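Local coordinates for protein type I modular polyketide synthase (Streptomyces albus subsp. albus, PDB 6IYR) that probably loads an extender unit, taken from an acyl-coenzyme A such as malonyl-CoA, through the acyltransferase domain of module 8 of the salinomycin polyketide synthase, at residues A39-P50 / A85-E95; R54-R65 / R97-A108. One frame throughout, in Å; residues are numbered along the deposited sequence.

Interaction 1 (A39-P50 / A85-E95); sequences ALIPWTVSAKLP and ALESRGVVLAE
Leu40 lies against Leu93 and Ala94 where the edge strand 41-47 pairs with the central strand 88-94 of a three-stranded antiparallel sheet completed by 116-120, probably in the linker domain between ketosynthase and acyltransferase. Eight backbone hydrogen bonds join the two, in reciprocal pairs at Ile41 and Ala94, Trp43 and Val92, Val45 and Gly90, and Ala47 and Ser88; the shortest runs from Ala47 N to Ser88 O (2.8 Å). Between them lie non-hydrogen-bonded pairs, where CA-H groups approach carbonyls. Leu40 reaches across obliquely: its CD2 presses on Ala94 CA at 3.5 Å, tighter than usual for two carbons, while CD1 meets Leu93 CB. Leu93 in turn puts CD1 against Pro42 CB (3.7 Å), on the face that carries Thr44 and Val91 and packs on Trp442 and Thr436 of helix 431-443. The other face carries Trp43, whose CB meets Val92 CG2 and whose NE1 is bonded to Pro72 O. Ser88 and Ser46, also heavily buried, lie at the far end. Ser88 OG is anti to the backbone N (chi1 151°), which swings it to 3.3 Å from Leu49 C, just before helix 50-65. On the opposite face Arg89 NE donates to Leu86 O, which lies in its guanidinium plane, and NH2 to Trp442 O. Ser46 OG, turned between its own N and carbonyl carbon (chi1 47°), accepts a hydrogen bond from Leu86 N at 3.1 Å.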
loop_
_atom_site.group_PDB
_atom_site.type_symbol
_atom_site.label_atom_id
_atom_site.label_comp_id
_atom_site.label_asym_id
_atom_site.label_seq_id
_atom_site.Cartn_x
_atom_site.Cartn_y
_atom_site.Cartn_z
ATOM N N ALA A 39 -6.597 21.618 -6.827
ATOM C CA ALA A 39 -6.209 23.037 -6.698
ATOM C C ALA A 39 -4.779 23.184 -6.222
ATOM O O ALA A 39 -4.177 24.234 -6.398
ATOM C CB ALA A 39 -7.124 23.725 -5.704
ATOM N N LEU A 40 -4.277 22.149 -5.542
ATOM C CA LEU A 40 -2.842 21.984 -5.257
ATOM C C LEU A 40 -2.097 21.632 -6.524
ATOM O O LEU A 40 -2.391 20.619 -7.158
ATOM C CB LEU A 40 -2.635 20.846 -4.277
ATOM C CG LEU A 40 -2.279 21.074 -2.828
ATOM C CD1 LEU A 40 -1.584 19.814 -2.330
ATOM C CD2 LEU A 40 -1.387 22.282 -2.634
ATOM N N ILE A 41 -1.143 22.485 -6.896
ATOM C CA ILE A 41 -0.379 22.335 -8.120
ATOM C C ILE A 41 1.110 22.063 -7.832
ATOM O O ILE A 41 1.717 22.707 -6.986
ATOM C CB ILE A 41 -0.539 23.594 -8.982
ATOM C CG1 ILE A 41 -1.986 23.718 -9.445
ATOM C CG2 ILE A 41 0.351 23.546 -10.205
ATOM C CD1 ILE A 41 -2.376 25.146 -9.761
ATOM N N PRO A 42 1.697 21.087 -8.539
ATOM C CA PRO A 42 3.082 20.735 -8.296
ATOM C C PRO A 42 4.008 21.530 -9.199
ATOM O O PRO A 42 3.759 21.609 -10.400
ATOM C CB PRO A 42 3.131 19.249 -8.687
ATOM C CG PRO A 42 2.098 19.123 -9.743
ATOM C CD PRO A 42 1.000 20.050 -9.319
ATOM N N TRP A 43 5.088 22.074 -8.637
ATOM C CA TRP A 43 6.166 22.564 -9.461
ATOM C C TRP A 43 7.332 21.678 -9.179
ATOM O O TRP A 43 7.690 21.480 -8.005
ATOM C CB TRP A 43 6.548 24.003 -9.086
ATOM C CG TRP A 43 5.551 25.060 -9.457
ATOM C CD1 TRP A 43 4.326 24.889 -10.020
ATOM C CD2 TRP A 43 5.700 26.477 -9.231
ATOM N NE1 TRP A 43 3.695 26.128 -10.177
ATOM C CE2 TRP A 43 4.522 27.104 -9.675
ATOM C CE3 TRP A 43 6.729 27.266 -8.714
ATOM C CZ2 TRP A 43 4.345 28.486 -9.602
ATOM C CZ3 TRP A 43 6.534 28.641 -8.606
ATOM C CH2 TRP A 43 5.354 29.230 -9.041
ATOM N N THR A 44 7.971 21.201 -10.242
ATOM C CA THR A 44 9.088 20.305 -10.113
ATOM C C THR A 44 10.373 21.014 -10.501
ATOM O O THR A 44 10.391 21.854 -11.369
ATOM C CB THR A 44 8.904 19.038 -10.985
ATOM O OG1 THR A 44 8.789 19.393 -12.357
ATOM C CG2 THR A 44 7.658 18.317 -10.576
ATOM N N VAL A 45 11.438 20.712 -9.798
ATOM C CA VAL A 45 12.724 21.174 -10.202
ATOM C C VAL A 45 13.737 20.053 -9.975
ATOM O O VAL A 45 13.493 19.151 -9.163
ATOM C CB VAL A 45 13.076 22.428 -9.387
ATOM C CG1 VAL A 45 13.264 22.080 -7.925
ATOM C CG2 VAL A 45 14.312 23.094 -9.960
ATOM N N SER A 46 14.837 20.054 -10.730
ATOM C CA SER A 46 15.924 19.119 -10.462
ATOM C C SER A 46 17.285 19.714 -10.781
ATOM O O SER A 46 17.392 20.632 -11.567
ATOM C CB SER A 46 15.733 17.871 -11.301
ATOM O OG SER A 46 15.452 18.241 -12.622
ATOM N N ALA A 47 18.333 19.136 -10.220
ATOM C CA ALA A 47 19.692 19.538 -10.542
ATOM C C ALA A 47 20.604 18.328 -10.426
ATOM O O ALA A 47 20.172 17.230 -10.070
ATOM C CB ALA A 47 20.153 20.631 -9.586
ATOM N N LYS A 48 21.888 18.547 -10.656
ATOM C CA LYS A 48 22.839 17.476 -10.563
ATOM C C LYS A 48 23.234 17.256 -9.135
ATOM O O LYS A 48 23.572 16.151 -8.766
ATOM C CB LYS A 48 24.067 17.774 -11.402
ATOM C CG LYS A 48 23.932 17.297 -12.837
ATOM C CD LYS A 48 25.085 16.382 -13.229
ATOM C CE LYS A 48 25.317 16.382 -14.732
ATOM N NZ LYS A 48 25.933 17.661 -15.178
ATOM N N LEU A 49 23.115 18.272 -8.294
ATOM C CA LEU A 49 23.405 18.075 -6.881
ATOM C C LEU A 49 22.419 18.785 -5.975
ATOM O O LEU A 49 21.761 19.726 -6.396
ATOM C CB LEU A 49 24.798 18.592 -6.550
ATOM C CG LEU A 49 25.980 17.865 -7.176
ATOM C CD1 LEU A 49 26.395 18.557 -8.472
ATOM C CD2 LEU A 49 27.110 17.858 -6.155
ATOM N N PRO A 50 22.390 18.392 -4.694
ATOM C CA PRO A 50 21.543 19.067 -3.718
ATOM C C PRO A 50 21.720 20.585 -3.770
ATOM O O PRO A 50 20.760 21.313 -3.998
ATOM C CB PRO A 50 22.029 18.506 -2.374
ATOM C CG PRO A 50 22.676 17.201 -2.708
ATOM C CD PRO A 50 23.295 17.415 -4.058
ATOM N N ALA A 85 14.615 15.355 -16.271
ATOM C CA ALA A 85 14.961 15.769 -14.927
ATOM C C ALA A 85 16.199 15.064 -14.400
ATOM O O ALA A 85 16.394 13.884 -14.626
ATOM C CB ALA A 85 13.790 15.555 -14.003
ATOM N N LEU A 86 17.011 15.815 -13.674
ATOM C CA LEU A 86 18.263 15.344 -13.099
ATOM C C LEU A 86 18.146 14.552 -11.796
ATOM O O LEU A 86 17.072 14.405 -11.263
ATOM C CB LEU A 86 19.245 16.497 -12.975
ATOM C CG LEU A 86 19.682 17.014 -14.344
ATOM C CD1 LEU A 86 20.319 15.892 -15.141
ATOM C CD2 LEU A 86 18.511 17.578 -15.120
ATOM N N GLU A 87 19.262 14.008 -11.332
ATOM C CA GLU A 87 19.337 13.193 -10.123
ATOM C C GLU A 87 18.868 13.769 -8.781
ATOM O O GLU A 87 18.297 13.056 -7.986
ATOM C CB GLU A 87 20.748 12.652 -9.948
ATOM C CG GLU A 87 21.149 11.684 -11.039
ATOM C CD GLU A 87 22.214 10.695 -10.603
ATOM O OE1 GLU A 87 22.908 10.963 -9.591
ATOM O OE2 GLU A 87 22.353 9.651 -11.284
ATOM N N SER A 88 19.146 15.028 -8.502
ATOM C CA SER A 88 18.729 15.606 -7.246
ATOM C C SER A 88 17.457 16.457 -7.476
ATOM O O SER A 88 17.354 17.171 -8.484
ATOM C CB SER A 88 19.903 16.382 -6.649
ATOM O OG SER A 88 19.425 17.435 -5.859
ATOM N N ARG A 89 16.386 16.151 -6.738
ATOM C CA ARG A 89 15.038 16.600 -7.154
ATOM C C ARG A 89 14.213 17.217 -6.032
ATOM O O ARG A 89 14.423 16.926 -4.844
ATOM C CB ARG A 89 14.232 15.460 -7.775
ATOM C CG ARG A 89 14.780 14.931 -9.085
ATOM C CD ARG A 89 14.015 13.674 -9.503
ATOM N NE ARG A 89 14.431 13.233 -10.817
ATOM C CZ ARG A 89 13.772 12.374 -11.576
ATOM N NH1 ARG A 89 14.252 12.052 -12.759
ATOM N NH2 ARG A 89 12.637 11.843 -11.178
ATOM N N GLY A 90 13.255 18.062 -6.424
ATOM C CA GLY A 90 12.433 18.775 -5.461
ATOM C C GLY A 90 11.083 19.079 -6.068
ATOM O O GLY A 90 10.949 19.207 -7.287
ATOM N N VAL A 91 10.052 19.084 -5.228
ATOM C CA VAL A 91 8.716 19.432 -5.682
ATOM C C VAL A 91 8.120 20.355 -4.645
ATOM O O VAL A 91 8.280 20.126 -3.437
ATOM C CB VAL A 91 7.808 18.204 -5.818
ATOM C CG1 VAL A 91 6.475 18.620 -6.394
ATOM C CG2 VAL A 91 8.445 17.134 -6.683
ATOM N N VAL A 92 7.431 21.404 -5.095
ATOM C CA VAL A 92 6.603 22.162 -4.159
ATOM C C VAL A 92 5.189 22.127 -4.596
ATOM O O VAL A 92 4.910 22.033 -5.786
ATOM C CB VAL A 92 7.057 23.633 -4.006
ATOM C CG1 VAL A 92 8.495 23.672 -3.502
ATOM C CG2 VAL A 92 6.950 24.357 -5.329
ATOM N N LEU A 93 4.291 22.045 -3.627
ATOM C CA LEU A 93 2.859 21.947 -3.921
ATOM C C LEU A 93 2.250 23.150 -3.286
ATOM O O LEU A 93 2.400 23.327 -2.088
ATOM C CB LEU A 93 2.208 20.756 -3.200
ATOM C CG LEU A 93 2.268 19.317 -3.685
ATOM C CD1 LEU A 93 3.079 19.177 -4.947
ATOM C CD2 LEU A 93 2.770 18.419 -2.568
ATOM N N ALA A 94 1.411 23.857 -4.015
ATOM C CA ALA A 94 0.700 24.957 -3.399
ATOM C C ALA A 94 -0.421 25.353 -4.334
ATOM O O ALA A 94 -0.456 24.935 -5.496
ATOM C CB ALA A 94 1.654 26.127 -3.143
ATOM N N GLU A 95 -1.373 26.081 -3.768
ATOM C CA GLU A 95 -2.595 26.499 -4.439
ATOM C C GLU A 95 -2.477 27.881 -5.005
ATOM O O GLU A 95 -3.209 28.211 -5.908
ATOM C CB GLU A 95 -3.759 26.522 -3.454
ATOM C CG GLU A 95 -3.864 25.280 -2.589
ATOM C CD GLU A 95 -5.231 25.116 -1.949
ATOM O OE1 GLU A 95 -6.154 25.847 -2.349
ATOM O OE2 GLU A 95 -5.364 24.281 -1.027
#

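Interaction 2 (R54-R65 / R97-A108); sequences RGQAARLAEFTR and REGFLTALDALA
Leu104 packs as a knob into a hole formed by Ala57, Leu60, Ala61 and Thr64, the central contact between two nearly antiparallel helices whose axes come within 8.0 Å at 150°. Its CB lies 4.0 Å from Ala61 CB, and its CD2 reaches past Ala57 O to Leu60 CB. The small residues permit this close approach: Ala57 CB touches Leu107 CG at 3.7 Å and also meets Ala108 CB, which in turn lies 3.5 Å from Arg54 O. Polar contacts line the other end. Arg97, with CG anti to the backbone N (chi1 -177°) and the chain extended to NE, reaches the last turn of helix 50-65; NH2 donates to Arg65 O at 2.9 Å, from above the carbonyl plane, while NE makes a weak bond to Thr64 O. A salt bridge from Glu98 OE2 to Arg97 NH1, in the guanidinium plane, probably helps fix the rotation of that group. Arg65 runs back along the helix to a salt bridge, NH2 to Asp105 OD1 at 2.8 Å, with the two flat groups turned 41° apart. Beneath the pair, Leu60, Thr64 and Leu104 rest on Trp43 of strand 41-47, whereas Leu107 packs on Val92 of strand 88-94 and Val116 of strand 116-120.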
loop_
_atom_site.group_PDB
_atom_site.type_symbol
_atom_site.label_atom_id
_atom_site.label_comp_id
_atom_site.label_asym_id
_atom_site.label_seq_id
_atom_site.Cartn_x
_atom_site.Cartn_y
_atom_site.Cartn_z
ATOM N N ARG A 54 19.017 23.540 -4.605
ATOM C CA ARG A 54 18.584 24.597 -3.717
ATOM C C ARG A 54 18.707 25.959 -4.403
ATOM O O ARG A 54 17.872 26.841 -4.207
ATOM C CB ARG A 54 19.383 24.538 -2.423
ATOM C CG ARG A 54 18.863 23.474 -1.469
ATOM C CD ARG A 54 19.520 23.544 -0.103
ATOM N NE ARG A 54 20.693 22.670 -0.043
ATOM C CZ ARG A 54 21.954 23.090 0.028
ATOM N NH1 ARG A 54 22.937 22.200 0.008
ATOM N NH2 ARG A 54 22.238 24.388 0.119
ATOM N N GLY A 55 19.686 26.072 -5.292
ATOM C CA GLY A 55 19.806 27.223 -6.157
ATOM C C GLY A 55 18.671 27.377 -7.146
ATOM O O GLY A 55 18.237 28.487 -7.459
ATOM N N GLN A 56 18.265 26.286 -7.755
ATOM C CA GLN A 56 17.087 26.325 -8.620
ATOM C C GLN A 56 15.839 26.779 -7.869
ATOM O O GLN A 56 15.005 27.510 -8.400
ATOM C CB GLN A 56 16.856 24.949 -9.195
ATOM C CG GLN A 56 17.924 24.538 -10.172
ATOM C CD GLN A 56 17.519 24.922 -11.561
ATOM O OE1 GLN A 56 16.973 24.103 -12.296
ATOM N NE2 GLN A 56 17.574 26.214 -11.844
ATOM N N ALA A 57 15.679 26.296 -6.645
ATOM C CA ALA A 57 14.579 26.739 -5.806
ATOM C C ALA A 57 14.614 28.269 -5.575
ATOM O O ALA A 57 13.592 28.933 -5.670
ATOM C CB ALA A 57 14.575 25.983 -4.486
ATOM N N ALA A 58 15.800 28.816 -5.351
ATOM C CA ALA A 58 15.959 30.244 -5.098
ATOM C C ALA A 58 15.694 31.054 -6.343
ATOM O O ALA A 58 14.969 32.024 -6.276
ATOM C CB ALA A 58 17.348 30.545 -4.558
ATOM N N ARG A 59 16.174 30.591 -7.495
ATOM C CA ARG A 59 15.863 31.248 -8.758
ATOM C C ARG A 59 14.367 31.284 -9.005
ATOM O O ARG A 59 13.834 32.280 -9.479
ATOM C CB ARG A 59 16.562 30.590 -9.959
ATOM C CG ARG A 59 18.051 30.301 -9.802
ATOM C CD ARG A 59 18.831 31.504 -9.296
ATOM N NE ARG A 59 19.035 32.498 -10.349
ATOM C CZ ARG A 59 19.587 33.697 -10.166
ATOM N NH1 ARG A 59 19.737 34.519 -11.200
ATOM N NH2 ARG A 59 19.989 34.080 -8.957
ATOM N N LEU A 60 13.707 30.165 -8.754
ATOM C CA LEU A 60 12.278 30.089 -8.946
ATOM C C LEU A 60 11.590 31.032 -7.999
ATOM O O LEU A 60 10.680 31.708 -8.375
ATOM C CB LEU A 60 11.762 28.675 -8.747
ATOM C CG LEU A 60 11.246 27.968 -9.986
ATOM C CD1 LEU A 60 10.630 26.644 -9.574
ATOM C CD2 LEU A 60 10.209 28.823 -10.681
ATOM N N ALA A 61 12.071 31.086 -6.769
ATOM C CA ALA A 61 11.516 31.959 -5.763
ATOM C C ALA A 61 11.678 33.415 -6.179
ATOM O O ALA A 61 10.781 34.201 -6.015
ATOM C CB ALA A 61 12.168 31.705 -4.427
ATOM N N GLU A 62 12.822 33.758 -6.754
ATOM C CA GLU A 62 13.059 35.115 -7.204
ATOM C C GLU A 62 12.057 35.480 -8.290
ATOM O O GLU A 62 11.489 36.552 -8.282
ATOM C CB GLU A 62 14.497 35.273 -7.696
ATOM C CG GLU A 62 15.516 35.302 -6.578
ATOM C CD GLU A 62 16.931 35.041 -7.046
ATOM O OE1 GLU A 62 17.774 34.707 -6.203
ATOM O OE2 GLU A 62 17.199 35.166 -8.248
ATOM N N PHE A 63 11.814 34.558 -9.202
ATOM C CA PHE A 63 10.862 34.795 -10.248
ATOM C C PHE A 63 9.443 35.010 -9.731
ATOM O O PHE A 63 8.761 35.903 -10.196
ATOM C CB PHE A 63 10.881 33.626 -11.220
ATOM C CG PHE A 63 9.678 33.558 -12.088
ATOM C CD1 PHE A 63 9.642 34.236 -13.280
ATOM C CD2 PHE A 63 8.579 32.830 -11.702
ATOM C CE1 PHE A 63 8.536 34.185 -14.086
ATOM C CE2 PHE A 63 7.466 32.771 -12.502
ATOM C CZ PHE A 63 7.443 33.454 -13.696
ATOM N N THR A 64 8.992 34.196 -8.783
ATOM C CA THR A 64 7.639 34.362 -8.260
ATOM C C THR A 64 7.469 35.615 -7.422
ATOM O O THR A 64 6.411 36.186 -7.371
ATOM C CB THR A 64 6.946 33.104 -7.658
ATOM O OG1 THR A 64 6.995 33.117 -6.245
ATOM C CG2 THR A 64 7.493 31.841 -8.178
ATOM N N ARG A 65 8.542 36.044 -6.785
ATOM C CA ARG A 65 8.511 37.242 -5.972
ATOM C C ARG A 65 8.148 38.466 -6.809
ATOM O O ARG A 65 7.431 39.317 -6.350
ATOM C CB ARG A 65 9.857 37.473 -5.309
ATOM C CG ARG A 65 10.110 36.662 -4.062
ATOM C CD ARG A 65 11.510 36.921 -3.563
ATOM N NE ARG A 65 11.906 35.983 -2.539
ATOM C CZ ARG A 65 13.061 35.347 -2.526
ATOM N NH1 ARG A 65 13.948 35.578 -3.469
ATOM N NH2 ARG A 65 13.336 34.503 -1.552
ATOM N N ARG A 97 0.255 31.753 -5.461
ATOM C CA ARG A 97 1.547 32.430 -5.426
ATOM C C ARG A 97 2.209 32.410 -4.069
ATOM O O ARG A 97 3.401 32.145 -3.946
ATOM C CB ARG A 97 1.371 33.886 -5.865
ATOM C CG ARG A 97 2.662 34.669 -5.946
ATOM C CD ARG A 97 2.481 36.030 -6.619
ATOM N NE ARG A 97 3.667 36.850 -6.396
ATOM C CZ ARG A 97 3.948 37.442 -5.236
ATOM N NH1 ARG A 97 3.070 37.413 -4.241
ATOM N NH2 ARG A 97 5.057 38.156 -5.111
ATOM N N GLU A 98 1.457 32.784 -3.052
ATOM C CA GLU A 98 2.018 32.983 -1.747
ATOM C C GLU A 98 2.451 31.622 -1.176
ATOM O O GLU A 98 3.503 31.514 -0.552
ATOM C CB GLU A 98 0.979 33.673 -0.848
ATOM C CG GLU A 98 0.647 35.117 -1.257
ATOM C CD GLU A 98 0.018 35.247 -2.650
ATOM O OE1 GLU A 98 -0.988 34.553 -2.906
ATOM O OE2 GLU A 98 0.485 36.078 -3.481
ATOM N N GLY A 99 1.696 30.571 -1.497
ATOM C CA GLY A 99 2.039 29.208 -1.061
ATOM C C GLY A 99 3.304 28.712 -1.724
ATOM O O GLY A 99 4.192 28.189 -1.056
ATOM N N PHE A 100 3.443 28.967 -3.024
ATOM C CA PHE A 100 4.693 28.674 -3.706
ATOM C C PHE A 100 5.887 29.392 -3.124
ATOM O O PHE A 100 6.984 28.824 -3.005
ATOM C CB PHE A 100 4.552 28.979 -5.175
ATOM C CG PHE A 100 3.708 27.997 -5.887
ATOM C CD1 PHE A 100 4.125 26.677 -5.988
ATOM C CD2 PHE A 100 2.440 28.335 -6.319
ATOM C CE1 PHE A 100 3.321 25.735 -6.617
ATOM C CE2 PHE A 100 1.615 27.391 -6.901
ATOM C CZ PHE A 100 2.056 26.087 -7.051
ATOM N N LEU A 101 5.673 30.623 -2.686
ATOM C CA LEU A 101 6.778 31.378 -2.097
ATOM C C LEU A 101 7.247 30.731 -0.804
ATOM O O LEU A 101 8.443 30.558 -0.579
ATOM C CB LEU A 101 6.340 32.839 -1.855
ATOM C CG LEU A 101 6.971 34.015 -2.625
ATOM C CD1 LEU A 101 7.619 33.653 -3.942
ATOM C CD2 LEU A 101 5.946 35.135 -2.820
ATOM N N THR A 102 6.316 30.463 0.107
ATOM C CA THR A 102 6.645 29.841 1.363
ATOM C C THR A 102 7.346 28.508 1.143
ATOM O O THR A 102 8.320 28.191 1.821
ATOM C CB THR A 102 5.376 29.611 2.175
ATOM O OG1 THR A 102 4.710 30.863 2.341
ATOM C CG2 THR A 102 5.680 28.980 3.518
ATOM N N ALA A 103 6.856 27.724 0.191
ATOM C CA ALA A 103 7.433 26.391 -0.040
ATOM C C ALA A 103 8.816 26.483 -0.702
ATOM O O ALA A 103 9.765 25.864 -0.236
ATOM C CB ALA A 103 6.488 25.568 -0.900
ATOM N N LEU A 104 8.978 27.380 -1.671
ATOM C CA LEU A 104 10.276 27.527 -2.320
ATOM C C LEU A 104 11.369 28.093 -1.411
ATOM O O LEU A 104 12.544 27.804 -1.576
ATOM C CB LEU A 104 10.164 28.387 -3.557
ATOM C CG LEU A 104 9.403 27.746 -4.712
ATOM C CD1 LEU A 104 8.905 28.803 -5.680
ATOM C CD2 LEU A 104 10.262 26.731 -5.428
ATOM N N ASP A 105 11.003 28.971 -0.508
ATOM C CA ASP A 105 11.993 29.548 0.364
ATOM C C ASP A 105 12.490 28.452 1.306
ATOM O O ASP A 105 13.687 28.376 1.600
ATOM C CB ASP A 105 11.387 30.697 1.155
ATOM C CG ASP A 105 11.458 32.046 0.402
ATOM O OD1 ASP A 105 12.079 32.140 -0.679
ATOM O OD2 ASP A 105 10.925 33.028 0.933
ATOM N N ALA A 106 11.566 27.607 1.770
ATOM C CA ALA A 106 11.959 26.471 2.610
ATOM C C ALA A 106 12.848 25.498 1.843
ATOM O O ALA A 106 13.880 25.060 2.340
ATOM C CB ALA A 106 10.746 25.773 3.182
ATOM N N LEU A 107 12.466 25.191 0.613
ATOM C CA LEU A 107 13.265 24.311 -0.213
ATOM C C LEU A 107 14.656 24.893 -0.416
ATOM O O LEU A 107 15.666 24.182 -0.349
ATOM C CB LEU A 107 12.550 24.053 -1.549
ATOM C CG LEU A 107 13.216 23.102 -2.526
ATOM C CD1 LEU A 107 13.418 21.717 -1.906
ATOM C CD2 LEU A 107 12.352 23.023 -3.772
ATOM N N ALA A 108 14.749 26.203 -0.608
ATOM C CA ALA A 108 16.042 26.771 -0.978
ATOM C C ALA A 108 16.929 26.839 0.246
ATOM O O ALA A 108 18.137 26.851 0.117
ATOM C CB ALA A 108 15.894 28.149 -1.619
#

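Overall arrangement
Interactions 1 and 2 are the sheet and helix layers of one small alpha/beta unit, probably the linker domain, their centres about 11 Å apart. Each strand of interaction 1 is followed in the chain by a helix of interaction 2, so two strand-helix units pack side by side, strand to strand and helix to helix. The layers meet directly: Trp43 CZ3 lies 3.4 Å from Thr64 CG2, its ring stacks with Phe100, and Val45 CG2 touches Gln56 CB at 3.2 Å. Both centres lie on the same side of the chain's centre, about 24 and 32 Å from it; the probable nucleophile elbow, Gly218, Ser220 and Gly222, comes at the end of strand 215-218 of the separate parallel sheet.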